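Local structure of predicted ancestral HMA domain of Pik-1 from Oryza spp. (Synthetic construct, 7BNT) at residues V9-M14 and L42-E47. The protein is a reconstructed integrated domain of a rice immune receptor and probably recognises a pathogen effector by binding it directly. Residues are numbered along the deposited sequence; the frame is centred on the assembly and turned at random.
Sequences VIKVPM and LRDKIE
Val-12, just past the end of its strand, meets Ile-46 at about a right angle on the side covered by helix 17-28. CG1 of Val-12 presses on CD1 of Ile-46 at 3.5 Å, a tight fit for two methyl groups. Beside them the antiparallel strands pair through Ile-10 and Ile-46, whose backbones exchange two nearly straight hydrogen bonds. A third runs from Val-12 N to Asp-44 O (3.0 Å). Opposite Val-39 of strand 33-39, Asp-44 and Lys-45 make a classic beta bulge.

The other face carries Val-9, Lys-11, Lys-45 and Glu-47. With chi1 at -179°, CG1 of Val-9 points away from the backbone N and rests on CB of Lys-45 at 3.7 Å, while CG2 meets CG of Glu-47. The extended Lys-11 chain slants over Asp-44, with CE 3.6 Å from OD2. One water accepts from Lys-45 NZ, donates to Asp-44 OD2 and takes a weak bond from Lys-11 NZ. Lys-45 bends at its end (chi4 99°), and its NZ forms a salt bridge with Asp-44 OD1 (2.9 Å), on the syn side, somewhat out of the carboxylate plane. Lys-45 NZ makes a second salt bridge to an acidic side chain of the partner protein's chain. Met-14, bent at chi2 and chi3, crosses Asp-44 at about a right angle, its SD 3.6 Å from Asp-44 CA.

These strands are central in the four-stranded HMA sheet, flanked by strands 33-39 and 70-74. Ala-23 of helix 17-28 covers Val-12 and Ile-46, and helix 55-65 packs on Ile-10.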
loop_
_atom_site.group_PDB
_atom_site.type_symbol
_atom_site.label_atom_id
_atom_site.label_comp_id
_atom_site.label_asym_id
_atom_site.label_seq_id
_atom_site.Cartn_x
_atom_site.Cartn_y
_atom_site.Cartn_z
ATOM N N VAL B 9 -1.520 -6.939 -0.571
ATOM C CA VAL B 9 -2.621 -5.979 -0.810
ATOM C C VAL B 9 -3.896 -6.585 -0.232
ATOM O O VAL B 9 -4.235 -7.727 -0.568
ATOM C CB VAL B 9 -2.798 -5.664 -2.296
ATOM C CG1 VAL B 9 -3.918 -4.665 -2.485
ATOM C CG2 VAL B 9 -1.501 -5.134 -2.887
ATOM N N ILE B 10 -4.568 -5.812 0.604
ATOM C CA ILE B 10 -5.819 -6.215 1.275
ATOM C C ILE B 10 -6.901 -5.183 0.958
ATOM O O ILE B 10 -6.693 -3.987 1.173
ATOM C CB ILE B 10 -5.618 -6.402 2.795
ATOM C CG1 ILE B 10 -4.628 -7.532 3.080
ATOM C CG2 ILE B 10 -6.953 -6.665 3.465
ATOM C CD1 ILE B 10 -4.154 -7.593 4.526
ATOM N N LYS B 11 -8.031 -5.650 0.452
ATOM C CA LYS B 11 -9.218 -4.795 0.242
ATOM C C LYS B 11 -9.883 -4.561 1.599
ATOM O O LYS B 11 -10.063 -5.533 2.371
ATOM C CB LYS B 11 -10.208 -5.443 -0.724
ATOM C CG LYS B 11 -11.414 -4.561 -1.066
ATOM C CD LYS B 11 -12.167 -5.072 -2.290
ATOM C CE LYS B 11 -13.407 -4.289 -2.649
ATOM N NZ LYS B 11 -14.075 -4.851 -3.852
ATOM N N VAL B 12 -10.147 -3.303 1.895
ATOM C CA VAL B 12 -10.668 -2.926 3.228
ATOM C C VAL B 12 -12.033 -2.307 3.069
ATOM O O VAL B 12 -12.361 -1.771 2.020
ATOM C CB VAL B 12 -9.725 -1.982 3.985
ATOM C CG1 VAL B 12 -8.422 -2.697 4.307
ATOM C CG2 VAL B 12 -9.487 -0.685 3.228
ATOM N N PRO B 13 -12.809 -2.314 4.171
ATOM C CA PRO B 13 -14.153 -1.767 4.162
ATOM C C PRO B 13 -14.108 -0.262 3.896
ATOM O O PRO B 13 -13.238 0.462 4.392
ATOM C CB PRO B 13 -14.657 -2.111 5.567
ATOM C CG PRO B 13 -13.388 -2.113 6.388
ATOM C CD PRO B 13 -12.417 -2.832 5.493
ATOM N N MET B 14 -15.075 0.158 3.096
ATOM C CA MET B 14 -15.246 1.550 2.672
ATOM C C MET B 14 -16.525 2.121 3.277
ATOM O O MET B 14 -17.099 3.029 2.676
ATOM C CB MET B 14 -15.272 1.580 1.146
ATOM C CG MET B 14 -13.949 1.118 0.555
ATOM S SD MET B 14 -12.629 2.323 0.831
ATOM C CE MET B 14 -12.988 3.469 -0.506
ATOM N N LEU B 42 -10.099 2.634 -6.849
ATOM C CA LEU B 42 -11.029 3.306 -5.923
ATOM C C LEU B 42 -10.399 3.568 -4.547
ATOM O O LEU B 42 -11.138 3.920 -3.636
ATOM C CB LEU B 42 -12.282 2.439 -5.781
ATOM C CG LEU B 42 -13.040 2.207 -7.082
ATOM C CD1 LEU B 42 -14.183 1.223 -6.873
ATOM C CD2 LEU B 42 -13.555 3.523 -7.641
ATOM N N ARG B 43 -9.097 3.432 -4.375
ATOM C CA ARG B 43 -8.430 3.720 -3.086
ATOM C C ARG B 43 -9.160 2.964 -1.971
ATOM O O ARG B 43 -9.389 3.519 -0.867
ATOM C CB ARG B 43 -8.351 5.234 -2.893
ATOM C CG ARG B 43 -7.516 5.881 -3.986
ATOM C CD ARG B 43 -7.345 7.368 -3.826
ATOM N NE ARG B 43 -6.130 7.528 -3.057
ATOM C CZ ARG B 43 -6.064 8.002 -1.823
ATOM N NH1 ARG B 43 -7.157 8.432 -1.201
ATOM N NH2 ARG B 43 -4.885 8.100 -1.238
ATOM N N ASP B 44 -9.424 1.693 -2.224
ATOM C CA ASP B 44 -10.160 0.776 -1.319
ATOM C C ASP B 44 -9.263 -0.384 -0.884
ATOM O O ASP B 44 -9.772 -1.380 -0.327
ATOM C CB ASP B 44 -11.418 0.258 -2.019
ATOM C CG ASP B 44 -11.212 -0.468 -3.333
ATOM O OD1 ASP B 44 -10.090 -0.428 -3.859
ATOM O OD2 ASP B 44 -12.217 -1.076 -3.825
ATOM N N LYS B 45 -7.974 -0.290 -1.151
ATOM C CA LYS B 45 -7.038 -1.364 -0.803
ATOM C C LYS B 45 -5.854 -0.760 -0.088
ATOM O O LYS B 45 -5.454 0.352 -0.407
ATOM C CB LYS B 45 -6.610 -2.117 -2.054
ATOM C CG LYS B 45 -7.762 -2.790 -2.781
ATOM C CD LYS B 45 -7.458 -3.088 -4.192
ATOM C CE LYS B 45 -8.657 -3.641 -4.910
ATOM N NZ LYS B 45 -9.342 -2.610 -5.693
ATOM N N ILE B 46 -5.323 -1.536 0.842
ATOM C CA ILE B 46 -4.096 -1.176 1.569
ATOM C C ILE B 46 -2.999 -2.094 1.073
ATOM O O ILE B 46 -3.137 -3.320 1.121
ATOM C CB ILE B 46 -4.266 -1.271 3.090
ATOM C CG1 ILE B 46 -5.420 -0.394 3.592
ATOM C CG2 ILE B 46 -2.951 -0.932 3.793
ATOM C CD1 ILE B 46 -5.726 -0.597 5.047
ATOM N N GLU B 47 -1.959 -1.471 0.549
ATOM C CA GLU B 47 -0.717 -2.178 0.187
ATOM C C GLU B 47 0.258 -2.039 1.346
ATOM O O GLU B 47 0.557 -0.910 1.759
ATOM C CB GLU B 47 -0.160 -1.552 -1.067
ATOM C CG GLU B 47 0.965 -2.295 -1.702
ATOM C CD GLU B 47 1.245 -1.605 -3.043
ATOM O OE1 GLU B 47 1.998 -0.620 -3.071
ATOM O OE2 GLU B 47 0.622 -1.989 -4.068
HETATM O O HOH W 1 -12.204 -2.930 -5.624
#